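Local coordinates for protein ornithine carbamoyltransferase, mitochondrial (Coccidioides immitis, PDB 3SDS) that transfers the carbamoyl group of carbamoyl phosphate to L-ornithine, giving L-citrulline and phosphate in arginine biosynthesis, at residues 28-33 / 204-209; 214-219 / 245-250. One frame throughout, in Å; residues are numbered along the deposited sequence.

Interaction 1 (28-33 / 204-209); sequences SIADLT and LAIAAT
Ser-28 opens the contact: its OG comes within 4.3 Å of Ile-206 CD1, and the segment then turns tightly against helix 199-210. The 28-33 loop belongs to the carbamoyl-phosphate domain and the helix to the ornithine-binding domain, which makes this a buried interdomain seam. Ser-28 sets up an ST turn, its OG accepting the backbone N of Ala-30 at 3.0 Å in a nearly straight bond (163°). Asp-203, on the same helix just before Leu-204, adds a polar clasp from the other domain, with its OD1 bonded to both Ser-28 OG and Ile-29 N.

Ile-29 reaches across to the helix. Its chi1 of -48° puts CG1 beside the backbone N and CG2 anti to it, where CG2 rests 4.1 Å from Ala-207 CA. Its CB meets Ile-206 CG2, and the two isoleucines pass alongside each other in opposite directions. Ala-159 and Phe-37 also touch Ile-29, so helices 156-169 and 34-51 close in on the same side chain.

A short 3-10 turn, with Asp-31 N bonded to Ser-28 O, keeps the loop compact as it passes the helix. At Ala-30 the backbone N lies 4.0 Å from Ile-206 CG2, so this one methyl rests against two successive residues of the loop. The Ala-30 CB passes 4.4 Å from CD1 at the far end of the same Ile-206 side chain.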
# COMPACT_ATOMS: atom_id res chain seq x y z
N SER A 28 9.60 -2.43 24.99
CA SER A 28 10.54 -1.50 25.64
C SER A 28 11.91 -2.16 25.78
O SER A 28 11.99 -3.38 25.90
CB SER A 28 10.03 -1.13 27.05
OG SER A 28 11.02 -0.44 27.80
N ILE A 29 12.97 -1.36 25.82
CA ILE A 29 14.30 -1.86 26.15
C ILE A 29 14.33 -2.56 27.52
O ILE A 29 15.21 -3.40 27.80
CB ILE A 29 15.37 -0.74 26.15
CG1 ILE A 29 15.28 0.13 24.90
CG2 ILE A 29 16.76 -1.32 26.31
CD1 ILE A 29 15.41 -0.62 23.57
N ALA A 30 13.38 -2.22 28.39
CA ALA A 30 13.26 -2.90 29.68
C ALA A 30 13.11 -4.43 29.57
O ALA A 30 13.38 -5.15 30.54
CB ALA A 30 12.12 -2.30 30.47
N ASP A 31 12.69 -4.93 28.40
CA ASP A 31 12.52 -6.38 28.18
C ASP A 31 13.81 -7.08 27.74
O ASP A 31 13.80 -8.29 27.52
CB ASP A 31 11.46 -6.67 27.11
CG ASP A 31 10.12 -5.97 27.35
OD1 ASP A 31 9.55 -5.53 26.33
OD2 ASP A 31 9.63 -5.87 28.51
N LEU A 32 14.91 -6.34 27.57
CA LEU A 32 16.13 -6.93 27.00
C LEU A 32 17.23 -6.98 28.02
O LEU A 32 17.41 -6.02 28.78
CB LEU A 32 16.63 -6.13 25.79
CG LEU A 32 15.71 -6.01 24.58
CD1 LEU A 32 16.27 -5.10 23.44
CD2 LEU A 32 15.47 -7.39 24.07
N THR A 33 17.97 -8.08 28.05
CA THR A 33 19.17 -8.15 28.89
C THR A 33 20.21 -7.25 28.25
O THR A 33 20.08 -6.91 27.08
CB THR A 33 19.75 -9.58 28.98
OG1 THR A 33 20.05 -10.05 27.66
CG2 THR A 33 18.78 -10.55 29.69
N LEU A 204 16.14 5.44 25.77
CA LEU A 204 17.56 5.77 25.64
C LEU A 204 18.26 5.64 27.01
O LEU A 204 19.30 4.95 27.13
CB LEU A 204 17.73 7.18 25.06
CG LEU A 204 19.10 7.85 24.89
CD1 LEU A 204 20.07 6.98 24.11
CD2 LEU A 204 18.96 9.21 24.18
N ALA A 205 17.67 6.27 28.03
CA ALA A 205 18.15 6.15 29.43
C ALA A 205 18.32 4.70 29.90
O ALA A 205 19.36 4.36 30.46
CB ALA A 205 17.22 6.92 30.39
N ILE A 206 17.30 3.86 29.68
CA ILE A 206 17.33 2.44 30.08
C ILE A 206 18.47 1.67 29.35
O ILE A 206 19.14 0.82 29.94
CB ILE A 206 15.93 1.74 29.85
CG1 ILE A 206 14.85 2.35 30.75
CG2 ILE A 206 16.01 0.22 30.09
CD1 ILE A 206 13.43 1.87 30.46
N ALA A 207 18.67 1.99 28.07
CA ALA A 207 19.74 1.40 27.27
C ALA A 207 21.11 1.84 27.79
O ALA A 207 21.94 1.00 28.16
CB ALA A 207 19.57 1.77 25.81
N ALA A 208 21.34 3.15 27.85
CA ALA A 208 22.59 3.70 28.39
C ALA A 208 23.02 3.08 29.75
O ALA A 208 24.21 2.81 29.97
CB ALA A 208 22.49 5.21 28.49
N THR A 209 22.05 2.88 30.65
CA THR A 209 22.31 2.25 31.94
C THR A 209 22.89 0.85 31.75
O THR A 209 23.91 0.52 32.34
CB THR A 209 21.05 2.18 32.80
OG1 THR A 209 20.61 3.51 33.11
CG2 THR A 209 21.32 1.47 34.08

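Interaction 2 (214-219 / 245-250); sequences NVAVAT and NLTQTT
The side-chain amides of Asn-214 and Asn-245 lie side by side at the start of the paired strands, pointing the same way with planes only 10° apart. They are stepped and offset, not stacked face over face. At the edge of the Asn-214 amide, OD1 uses a lone pair in the carbonyl plane to accept Asn-245 N at 3.0 Å (165°), and Asn-245 ND2 is 3.3 Å from the same oxygen. A side-chain oxygen thus supplies the first rung of the ladder, before the backbone takes over.

From there the pairing is regular and parallel, the strand axes 13° apart. Val-215 N bonds to Asn-245 O, Thr-247 N to Val-215 O, Val-217 N to Thr-247 O, Thr-249 N to Val-217 O and Thr-219 N to Thr-249 O; the donor alternates from one strand to the other, and Val-217 uses its N and O to bridge Thr-247 and Thr-249, the parallel pattern.

On one face, Ala-216 CB sits 3.9 Å from Thr-247 CB, and Ala-218 CB is equally close (3.9 Å) to Thr-249 CG2. In Thr-249, OG1 lies anti to the backbone N (chi1 177°) and accepts from Val-251 N, which leaves the CG2 methyl between the backbone N and the carbonyl carbon. The other face carries Val-215, Val-217, Leu-246 and Gln-248; there Leu-246 CD1 leans back over the neighbouring strand, 4.3 Å from both Val-215 CB and Val-217 CG2.

Helix 227-237 connects the two strands in a beta-alpha-beta crossover of the Rossmann-like ornithine domain. Strand 246-249 is outermost in the chain's five-stranded sheet, and strand 214-218 lies between it and strand 190-194. Helix 199-210 packs on the valines, while helix 252-255 touches Ala-218 and Thr-249.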
# COMPACT_ATOMS: atom_id res chain seq x y z
N ASN A 214 26.90 7.11 31.11
CA ASN A 214 26.31 8.15 31.98
C ASN A 214 25.37 9.13 31.26
O ASN A 214 25.69 9.62 30.18
CB ASN A 214 27.40 8.93 32.73
CG ASN A 214 28.26 8.02 33.62
OD1 ASN A 214 27.75 7.14 34.33
ND2 ASN A 214 29.58 8.25 33.60
N VAL A 215 24.20 9.39 31.85
CA VAL A 215 23.19 10.26 31.24
C VAL A 215 22.85 11.38 32.20
O VAL A 215 22.68 11.11 33.40
CB VAL A 215 21.88 9.50 30.94
CG1 VAL A 215 20.82 10.46 30.37
CG2 VAL A 215 22.11 8.35 29.99
N ALA A 216 22.73 12.61 31.69
CA ALA A 216 22.32 13.77 32.53
C ALA A 216 21.17 14.53 31.87
O ALA A 216 21.22 14.81 30.68
CB ALA A 216 23.49 14.69 32.79
N VAL A 217 20.13 14.85 32.63
CA VAL A 217 18.89 15.34 32.02
C VAL A 217 18.45 16.72 32.51
O VAL A 217 18.10 16.90 33.69
CB VAL A 217 17.71 14.33 32.22
CG1 VAL A 217 16.40 14.88 31.64
CG2 VAL A 217 18.03 12.97 31.59
N ALA A 218 18.44 17.69 31.60
CA ALA A 218 17.99 19.04 31.94
C ALA A 218 16.59 19.28 31.38
O ALA A 218 16.36 19.10 30.18
CB ALA A 218 18.97 20.10 31.45
N THR A 219 15.67 19.63 32.28
CA THR A 219 14.27 19.93 31.93
C THR A 219 13.75 21.06 32.80
O THR A 219 14.22 21.26 33.93
CB THR A 219 13.29 18.72 32.14
OG1 THR A 219 13.04 18.52 33.54
CG2 THR A 219 13.79 17.42 31.49
N ASN A 245 25.13 6.02 35.21
CA ASN A 245 24.54 6.84 36.28
C ASN A 245 23.56 7.90 35.80
O ASN A 245 23.75 8.46 34.72
CB ASN A 245 25.67 7.50 37.07
CG ASN A 245 26.56 6.48 37.75
OD1 ASN A 245 26.07 5.58 38.44
ND2 ASN A 245 27.88 6.61 37.57
N LEU A 246 22.52 8.17 36.59
CA LEU A 246 21.53 9.21 36.25
C LEU A 246 21.64 10.54 37.03
O LEU A 246 21.74 10.55 38.26
CB LEU A 246 20.11 8.68 36.39
CG LEU A 246 19.03 9.61 35.83
CD1 LEU A 246 19.23 9.84 34.33
CD2 LEU A 246 17.64 9.05 36.10
N THR A 247 21.59 11.64 36.28
CA THR A 247 21.64 13.00 36.84
C THR A 247 20.43 13.82 36.38
O THR A 247 20.12 13.85 35.18
CB THR A 247 22.98 13.68 36.48
OG1 THR A 247 24.01 13.13 37.31
CG2 THR A 247 22.95 15.21 36.66
N GLN A 248 19.77 14.47 37.34
CA GLN A 248 18.57 15.27 37.09
C GLN A 248 18.78 16.75 37.44
O GLN A 248 19.12 17.08 38.58
CB GLN A 248 17.40 14.73 37.90
CG GLN A 248 17.06 13.28 37.63
CD GLN A 248 15.57 13.02 37.78
OE1 GLN A 248 14.77 13.46 36.95
NE2 GLN A 248 15.20 12.31 38.83
N THR A 249 18.55 17.66 36.48
CA THR A 249 18.79 19.10 36.71
C THR A 249 17.72 20.01 36.08
O THR A 249 16.97 19.58 35.21
CB THR A 249 20.26 19.53 36.28
OG1 THR A 249 20.46 20.93 36.44
CG2 THR A 249 20.53 19.16 34.85
N THR A 250 17.66 21.26 36.53
CA THR A 250 16.78 22.30 35.97
C THR A 250 17.58 23.29 35.12
O THR A 250 17.02 24.04 34.31
CB THR A 250 16.00 23.01 37.12
OG1 THR A 250 14.91 22.18 37.52
CG2 THR A 250 15.45 24.40 36.71

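Starting from the N terminus, the 28-33 loop waits through 170 residues, including the four-stranded parallel sheet and helix 156-169, before helix 199-210 closes interaction 1 and ties the two domains together. Interaction 2 opens only afterwards, so the contacts neither nest nor cross: the chain leaves the helix, runs into strand 214-218 and returns through helix 227-237 to strand 246-249, a short closure within the ornithine domain. Their centres are 16 Å apart, yet they touch where Ala-208 CB meets Val-215 CG2 at 3.5 Å. Helix 199-210 therefore has the interdomain seam along one side and the sheet along another, with Ile-206 also touching Ile-233 of the crossover helix.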